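PDB 1TJO: DNA protection during starvation protein from Halobacterium salinarum, which probably protects DNA from oxidative damage by oxidising ferrous iron with hydrogen peroxide and storing it as a ferric mineral inside a hollow shell of twelve subunits. Local coordinates for residues 21-24 against 25-28; 77-80 against 81-85; 112-115 against 116-119; 130-133 against 134-138. One frame throughout, in Å; residues are numbered along the deposited sequence.

All four contacts are local, contacts 1 and 3 at the starts of helices and contacts 2 and 4 inside helices of a ferritin-like bundle. Contact 2 holds the iron directly, through Asp79 and Glu83. Contact 1, at the start of helix 24-54, has its centre about 17 Å from that of contact 2 and touches it where Met22 CE lies 4.2 Å from Arg84 NH2. Contacts 3 and 4 share helix 115-142, their centres about 27 Å apart; contact 3 starts it, its centre about 42 Å from that of contact 1. Contact 4 lies about 15 Å from contact 2, centre to centre, and its Glu131 pairs with Arg21 of a neighbouring subunit, joining residues of contacts 4 and 1 across a subunit interface.

Contact 1 (21-24 against 25-28); sequences RMDA and DRAE
Arg21 turns its carbonyl oxygen toward the guanidinium of Arg26, but O stands 3.4 Å from NH2 at an angle too poor for a hydrogen bond. Its own long side chain leads away to Glu131 and Asp128 of a neighbouring subunit, a reach that suits arginine. The backbone of Arg21 is in the left-handed helical region, as the first residue of a G1 beta bulge that continues through Met22. The thioether of Met22 lies over one face of the Arg26 guanidinium, SD 3.6 Å from CZ and above the centre of the group; sulphur is soft enough to cover a flat cation closely. Asp23 is the N-cap of helix 24-54. Its CG sits between the backbone N and the carbonyl carbon (chi1 52°), which swings the carboxylate back over the first turn. There OD2 takes the N-H of Arg26 at 3.1 Å, from above the carboxylate plane, while OD1 forms a salt bridge with Arg26 NE, also 3.1 Å long, nearly straight at 172° and in the guanidinium plane. One carboxylate thus caps the helix and pins the arginine, whose NH1 bonds to Leu143 O. Ala24, a residue that readily takes the helical backbone, accepts Glu28 N at its O, 2.8 Å away.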
# COMPACT_ATOMS: atom_id res chain seq x y z
N ARG A 21 -35.63 0.98 -16.09
CA ARG A 21 -36.65 1.75 -16.76
C ARG A 21 -36.29 2.01 -18.23
O ARG A 21 -36.38 3.13 -18.72
CB ARG A 21 -36.87 3.07 -16.02
CG ARG A 21 -37.29 2.92 -14.58
CD ARG A 21 -38.75 2.58 -14.38
NE ARG A 21 -39.07 2.21 -12.99
CZ ARG A 21 -39.38 3.06 -12.03
NH1 ARG A 21 -39.47 4.37 -12.28
NH2 ARG A 21 -39.62 2.61 -10.82
N MET A 22 -35.89 0.96 -18.91
CA MET A 22 -35.53 0.99 -20.32
C MET A 22 -36.36 -0.03 -21.01
O MET A 22 -36.18 -1.24 -20.85
CB MET A 22 -34.04 0.69 -20.53
CG MET A 22 -33.53 1.25 -21.85
SD MET A 22 -33.16 2.98 -21.73
CE MET A 22 -31.62 2.87 -20.92
N ASP A 23 -37.33 0.46 -21.77
CA ASP A 23 -38.14 -0.41 -22.60
C ASP A 23 -37.34 -1.15 -23.67
O ASP A 23 -36.31 -0.68 -24.11
CB ASP A 23 -39.21 0.42 -23.28
CG ASP A 23 -38.63 1.62 -23.99
OD1 ASP A 23 -38.25 2.62 -23.31
OD2 ASP A 23 -38.47 1.63 -25.23
N ALA A 24 -37.88 -2.26 -24.12
CA ALA A 24 -37.19 -3.15 -25.05
C ALA A 24 -36.92 -2.53 -26.41
O ALA A 24 -35.90 -2.80 -27.04
CB ALA A 24 -37.93 -4.46 -25.18
N ASP A 25 -37.82 -1.66 -26.88
CA ASP A 25 -37.58 -1.02 -28.16
C ASP A 25 -36.33 -0.14 -28.17
O ASP A 25 -35.50 -0.27 -29.07
CB ASP A 25 -38.81 -0.22 -28.62
CG ASP A 25 -38.84 -0.08 -30.11
OD1 ASP A 25 -38.55 1.03 -30.59
OD2 ASP A 25 -39.12 -1.04 -30.87
N ARG A 26 -36.19 0.69 -27.15
CA ARG A 26 -35.02 1.55 -26.94
C ARG A 26 -33.79 0.68 -26.73
O ARG A 26 -32.76 0.88 -27.36
CB ARG A 26 -35.25 2.43 -25.68
CG ARG A 26 -34.61 3.78 -25.69
CD ARG A 26 -35.55 4.92 -25.18
NE ARG A 26 -36.06 4.68 -23.84
CZ ARG A 26 -35.70 5.30 -22.71
NH1 ARG A 26 -34.77 6.25 -22.68
NH2 ARG A 26 -36.29 4.96 -21.57
N ALA A 27 -33.93 -0.30 -25.85
CA ALA A 27 -32.81 -1.18 -25.47
C ALA A 27 -32.28 -1.94 -26.66
O ALA A 27 -31.07 -2.10 -26.83
CB ALA A 27 -33.26 -2.17 -24.40
N GLU A 28 -33.17 -2.39 -27.54
CA GLU A 28 -32.74 -3.14 -28.73
C GLU A 28 -31.81 -2.35 -29.64
O GLU A 28 -30.83 -2.90 -30.18
CB GLU A 28 -33.97 -3.64 -29.49
CG GLU A 28 -33.63 -4.66 -30.56
CD GLU A 28 -34.85 -5.10 -31.32
OE1 GLU A 28 -35.98 -4.83 -30.84
OE2 GLU A 28 -34.66 -5.70 -32.40

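Contact 2 (77-80 against 81-85); sequences VADE and LAERV. With FE (Fe (III) ion), chain F.
Glu83 follows Asp79 by one helical turn on helix 60-87 of the ferritin-like four-helix bundle, and the two carboxylates grip the same iron(III) at a site shared between subunits. Glu83 CB rests 3.4 Å from Asp79 O, the carbonyl that also accepts Glu83 N. CG, anti to the carbonyl carbon (chi1 -65°), stays close to that oxygen, and the chain then runs extended, carrying the carboxylate out to the metal. CD comes 3.4 Å from Asp79 OD2, the two carboxylate planes turned 69° apart. At the tip OE1 binds iron at 1.9 Å, whereas OE2 stands 3.6 Å from it: the ligand is monodentate. Asp79, shorter, uses both oxygens. His52 of a neighbouring subunit and two waters join the coordination, while Trp53 and Lys49 of that subunit bond to Asp79 OD1. On another side of the helix, Leu81 packs its branched end against Val77, CD2 4.0 Å from CG1; the CD1 position is doubtful. With only a methyl group at Leu81, as in an alanine, Val77 CG1 would probably lose its neighbour and the packing against Asp37 of helix 24-54 would go. Back at the iron, Asp79 binds unevenly, OD2 at 2.1 Å and OD1 at 2.4 Å.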
# COMPACT_ATOMS: atom_id res chain seq x y z
N VAL A 77 -12.85 -2.83 -21.79
CA VAL A 77 -13.91 -2.21 -22.56
C VAL A 77 -14.92 -3.27 -23.03
O VAL A 77 -16.10 -3.07 -22.92
CB VAL A 77 -13.32 -1.43 -23.75
CG1 VAL A 77 -14.43 -0.99 -24.69
CG2 VAL A 77 -12.50 -0.26 -23.25
N ALA A 78 -14.43 -4.41 -23.48
CA ALA A 78 -15.30 -5.52 -23.87
C ALA A 78 -16.19 -5.95 -22.73
O ALA A 78 -17.37 -6.19 -22.92
CB ALA A 78 -14.48 -6.67 -24.29
N ASP A 79 -15.64 -5.99 -21.52
CA ASP A 79 -16.37 -6.42 -20.35
C ASP A 79 -17.49 -5.46 -20.07
O ASP A 79 -18.63 -5.88 -19.86
CB ASP A 79 -15.44 -6.54 -19.14
CG ASP A 79 -16.10 -7.23 -17.96
OD1 ASP A 79 -16.47 -8.42 -18.03
OD2 ASP A 79 -16.31 -6.61 -16.92
N GLU A 80 -17.21 -4.18 -20.19
CA GLU A 80 -18.20 -3.13 -19.94
C GLU A 80 -19.31 -3.18 -20.98
O GLU A 80 -20.47 -3.08 -20.65
CB GLU A 80 -17.51 -1.77 -19.95
CG GLU A 80 -16.68 -1.61 -18.71
CD GLU A 80 -17.52 -1.19 -17.51
OE1 GLU A 80 -16.96 -1.06 -16.40
OE2 GLU A 80 -18.74 -0.95 -17.70
N LEU A 81 -18.95 -3.42 -22.24
CA LEU A 81 -19.95 -3.47 -23.31
C LEU A 81 -20.83 -4.69 -23.14
O LEU A 81 -22.05 -4.62 -23.24
CB LEU A 81 -19.26 -3.55 -24.67
CG LEU A 81 -18.46 -2.35 -25.22
CD1 LEU A 81 -17.70 -1.67 -24.28
CD2 LEU A 81 -17.55 -2.78 -26.36
N ALA A 82 -20.20 -5.83 -22.85
CA ALA A 82 -20.97 -7.06 -22.65
C ALA A 82 -21.88 -6.96 -21.45
O ALA A 82 -23.04 -7.41 -21.50
CB ALA A 82 -20.03 -8.24 -22.48
N GLU A 83 -21.37 -6.40 -20.33
CA GLU A 83 -22.24 -6.26 -19.16
C GLU A 83 -23.41 -5.29 -19.42
O GLU A 83 -24.50 -5.51 -18.90
CB GLU A 83 -21.42 -5.87 -17.94
CG GLU A 83 -20.47 -7.04 -17.64
CD GLU A 83 -19.67 -6.92 -16.36
OE1 GLU A 83 -18.88 -7.84 -16.02
OE2 GLU A 83 -19.87 -5.90 -15.69
N ARG A 84 -23.17 -4.26 -20.23
CA ARG A 84 -24.25 -3.32 -20.59
C ARG A 84 -25.28 -3.98 -21.50
O ARG A 84 -26.48 -3.78 -21.31
CB ARG A 84 -23.68 -2.04 -21.19
CG ARG A 84 -24.67 -0.91 -21.28
CD ARG A 84 -25.17 -0.46 -19.90
NE ARG A 84 -26.13 0.62 -20.05
CZ ARG A 84 -26.89 1.07 -19.06
NH1 ARG A 84 -26.76 0.58 -17.82
NH2 ARG A 84 -27.78 2.04 -19.32
N VAL A 85 -24.85 -4.78 -22.48
CA VAL A 85 -25.79 -5.56 -23.28
C VAL A 85 -26.68 -6.39 -22.38
O VAL A 85 -27.89 -6.36 -22.54
CB VAL A 85 -25.08 -6.50 -24.22
CG1 VAL A 85 -26.02 -7.52 -24.89
CG2 VAL A 85 -24.40 -5.65 -25.32
FE FE F . -17.04 -8.17 -15.66
O HOH W 1 -14.86 -8.64 -15.39
O HOH W 2 -17.00 -7.36 -13.90

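Contact 3 (112-115 against 116-119)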
# COMPACT_ATOMS: atom_id res chain seq x y z
N VAL A 112 2.95 -14.64 -38.65
CA VAL A 112 3.49 -13.52 -37.88
C VAL A 112 4.20 -12.55 -38.79
O VAL A 112 5.07 -12.95 -39.55
CB VAL A 112 4.46 -14.05 -36.81
CG1 VAL A 112 5.10 -12.89 -36.02
CG2 VAL A 112 3.72 -14.95 -35.89
N TYR A 113 3.84 -11.28 -38.71
CA TYR A 113 4.42 -10.26 -39.55
C TYR A 113 5.31 -9.36 -38.73
O TYR A 113 5.29 -9.36 -37.49
CB TYR A 113 3.32 -9.50 -40.23
CG TYR A 113 2.49 -10.48 -41.04
CD1 TYR A 113 1.32 -11.02 -40.55
CD2 TYR A 113 2.96 -10.92 -42.27
CE1 TYR A 113 0.60 -11.98 -41.29
CE2 TYR A 113 2.27 -11.84 -42.99
CZ TYR A 113 1.10 -12.38 -42.51
OH TYR A 113 0.42 -13.31 -43.28
N ASP A 114 6.11 -8.58 -39.44
CA ASP A 114 7.02 -7.68 -38.78
C ASP A 114 6.24 -6.69 -37.96
O ASP A 114 5.00 -6.51 -38.14
CB ASP A 114 7.93 -6.96 -39.77
CG ASP A 114 7.16 -6.13 -40.74
OD1 ASP A 114 7.00 -6.58 -41.88
OD2 ASP A 114 6.61 -5.08 -40.46
N ILE A 115 6.93 -6.00 -37.07
CA ILE A 115 6.20 -5.12 -36.15
C ILE A 115 5.50 -3.92 -36.80
O ILE A 115 4.41 -3.53 -36.37
CB ILE A 115 7.10 -4.72 -34.90
CG1 ILE A 115 6.25 -4.03 -33.83
CG2 ILE A 115 8.26 -3.84 -35.32
CD1 ILE A 115 5.16 -4.89 -33.26
N ARG A 116 6.09 -3.33 -37.82
CA ARG A 116 5.47 -2.21 -38.48
C ARG A 116 4.13 -2.67 -39.12
O ARG A 116 3.11 -1.97 -39.01
CB ARG A 116 6.42 -1.59 -39.49
CG ARG A 116 7.56 -0.81 -38.92
CD ARG A 116 8.24 0.11 -39.95
NE ARG A 116 7.35 1.19 -40.33
CZ ARG A 116 7.18 2.31 -39.65
NH1 ARG A 116 7.85 2.61 -38.55
NH2 ARG A 116 6.28 3.17 -40.08
N THR A 117 4.14 -3.85 -39.75
CA THR A 117 2.94 -4.36 -40.37
C THR A 117 1.88 -4.64 -39.33
O THR A 117 0.70 -4.29 -39.51
CB THR A 117 3.29 -5.61 -41.15
OG1 THR A 117 4.10 -5.24 -42.27
CG2 THR A 117 2.05 -6.29 -41.74
N SER A 118 2.31 -5.29 -38.25
CA SER A 118 1.45 -5.66 -37.17
C SER A 118 0.77 -4.44 -36.57
O SER A 118 -0.44 -4.40 -36.46
CB SER A 118 2.21 -6.47 -36.09
OG SER A 118 2.78 -7.64 -36.67
N LEU A 119 1.54 -3.42 -36.20
CA LEU A 119 0.95 -2.23 -35.65
C LEU A 119 0.04 -1.50 -36.63
O LEU A 119 -0.98 -1.00 -36.20
CB LEU A 119 2.01 -1.28 -35.14
CG LEU A 119 2.47 -1.32 -33.68
CD1 LEU A 119 2.16 -2.53 -32.83
CD2 LEU A 119 3.86 -0.74 -33.52
O HOH W 3 1.89 -10.23 -36.82
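Asp114 OD2 is gripped twice by Thr117, by its N at 2.8 Å and its OG1 at 3.1 Å. Both donors approach on the syn side and from the same face of the carboxylate, tilted some 30° out of its plane. Threonine suits this place because its hydroxyl, anti to the carbonyl carbon (chi1 -69°), stands beside its own N-H and can reach the same oxygen. Asp114 is thereby the N-cap of helix 115-142, its short carboxylate folded back to satisfy an amide of the first turn that has no preceding helical carbonyl. The backbone O of Asp114 is doubly held as well: Ser118 N meets it at 3.0 Å, nearly in line with the C=O bond, and Ser118 OG at 2.9 Å from above the carbonyl plane. A water donates to Ser118 OG, 2.7 Å away, and accepts from Tyr113 N, tying the incoming loop to the helix. Tyr113 rests its CB on Thr117 CG2 and sends its OH to Asp109. Among the apolar groups, Ile115 and Leu119 run next to each other in the same direction, with CD1 to CD1 at 3.8 Å; Leu63 of helix 60-87 packs on both, and Leu175 of a neighbouring subunit on Leu119.

Contact 4 (130-133 against 134-138); sequences IEAT and REHTE
Ile130 and Arg134, one turn apart on helix 115-142 of the ferritin-like bundle, form the tightly packed side of this contact. The two side chains leave the helix in the same direction, and the methyl CG2 of Ile130 sits over the centre of the guanidinium, 3.4 Å from CZ. Arg134 is extended from CG to NE, which carries the guanidinium out beneath that methyl. A branched aliphatic beside an arginine suits the place: it covers one face and leaves the N-H edges to polar partners, and Arg134 NH2 forms a salt bridge with Glu160 and a hydrogen bond to Leu20 O of a neighbouring subunit. Ile130 also packs against Ala163 of helix 146-169.

The other side is looser. Glu135 stretches outward along an exposed flank, its CG 3.4 Å from O of Glu131, whose carboxylate is taken up by the neighbouring subunit's Arg21. On the side facing helix 24-54, His136 lays its ring against the preceding turn: Ala132 O lies over one face, displaced toward the rim and 3.2 Å from CG, while Ala132 CB is 3.9 Å from CE1. ND1 is hydrogen-bonded to Asp37 OD2 of helix 24-54; histidine suits the place because its flat ring packs on the turn while its edge nitrogen links the two helices. Replacing His136 by an alanine is likely to leave Asp37 without this hydrogen-bond partner and Ala132 CB without its flat neighbour.

The side chain of Thr137 touches Leu152 of helix 146-169. Its OG1 lies between the backbone N and the carbonyl carbon (chi1 75°), from where it bonds back to Arg134 O at 2.9 Å.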
# COMPACT_ATOMS: atom_id res chain seq x y z
N ILE A 130 -13.21 3.31 -33.21
CA ILE A 130 -13.30 4.68 -32.75
C ILE A 130 -14.43 5.38 -33.51
O ILE A 130 -15.25 6.02 -32.90
CB ILE A 130 -11.96 5.39 -32.93
CG1 ILE A 130 -11.00 5.00 -31.78
CG2 ILE A 130 -12.12 6.91 -32.90
CD1 ILE A 130 -9.64 5.25 -32.10
N GLU A 131 -14.52 5.17 -34.83
CA GLU A 131 -15.58 5.80 -35.61
C GLU A 131 -16.94 5.26 -35.21
O GLU A 131 -17.90 6.03 -35.02
CB GLU A 131 -15.36 5.61 -37.11
CG GLU A 131 -14.13 6.31 -37.62
CD GLU A 131 -14.06 6.33 -39.13
OE1 GLU A 131 -13.51 5.38 -39.72
OE2 GLU A 131 -14.60 7.28 -39.73
N ALA A 132 -17.04 3.95 -35.04
CA ALA A 132 -18.31 3.36 -34.58
C ALA A 132 -18.71 3.79 -33.19
O ALA A 132 -19.88 4.11 -32.96
CB ALA A 132 -18.28 1.86 -34.69
N THR A 133 -17.74 3.89 -32.27
CA THR A 133 -18.05 4.27 -30.92
C THR A 133 -18.59 5.69 -30.87
O THR A 133 -19.50 5.99 -30.12
CB THR A 133 -16.82 4.13 -30.03
OG1 THR A 133 -16.43 2.74 -30.05
CG2 THR A 133 -17.18 4.52 -28.56
N ARG A 134 -18.03 6.56 -31.68
CA ARG A 134 -18.54 7.91 -31.77
C ARG A 134 -20.00 7.93 -32.21
O ARG A 134 -20.80 8.65 -31.62
CB ARG A 134 -17.71 8.73 -32.74
CG ARG A 134 -16.39 9.21 -32.18
CD ARG A 134 -15.58 9.98 -33.20
NE ARG A 134 -14.22 10.17 -32.77
CZ ARG A 134 -13.14 10.14 -33.53
NH1 ARG A 134 -13.23 10.02 -34.84
NH2 ARG A 134 -11.95 10.32 -32.98
N GLU A 135 -20.31 7.15 -33.23
CA GLU A 135 -21.69 7.00 -33.71
C GLU A 135 -22.61 6.45 -32.63
O GLU A 135 -23.73 6.93 -32.43
CB GLU A 135 -21.71 6.08 -34.93
CG GLU A 135 -21.04 6.69 -36.16
CD GLU A 135 -21.03 5.78 -37.39
OE1 GLU A 135 -20.29 6.10 -38.35
OE2 GLU A 135 -21.74 4.75 -37.42
N HIS A 136 -22.13 5.46 -31.90
CA HIS A 136 -22.96 4.81 -30.91
C HIS A 136 -23.17 5.70 -29.70
O HIS A 136 -24.18 5.58 -29.05
CB HIS A 136 -22.35 3.46 -30.52
CG HIS A 136 -22.28 2.49 -31.66
ND1 HIS A 136 -21.40 1.42 -31.69
CD2 HIS A 136 -22.97 2.45 -32.82
CE1 HIS A 136 -21.57 0.76 -32.82
NE2 HIS A 136 -22.52 1.36 -33.52
N THR A 137 -22.24 6.59 -29.39
CA THR A 137 -22.45 7.52 -28.31
C THR A 137 -23.58 8.49 -28.62
O THR A 137 -24.45 8.74 -27.80
CB THR A 137 -21.15 8.28 -27.90
OG1 THR A 137 -20.80 9.29 -28.82
CG2 THR A 137 -19.97 7.38 -27.84
N GLU A 138 -23.63 8.96 -29.86
CA GLU A 138 -24.72 9.82 -30.30
C GLU A 138 -26.06 9.06 -30.30
O GLU A 138 -27.08 9.60 -29.88
CB GLU A 138 -24.41 10.32 -31.70
CG GLU A 138 -23.23 11.27 -31.69
CD GLU A 138 -22.80 11.71 -33.07
OE1 GLU A 138 -21.61 12.15 -33.17
OE2 GLU A 138 -23.61 11.58 -34.04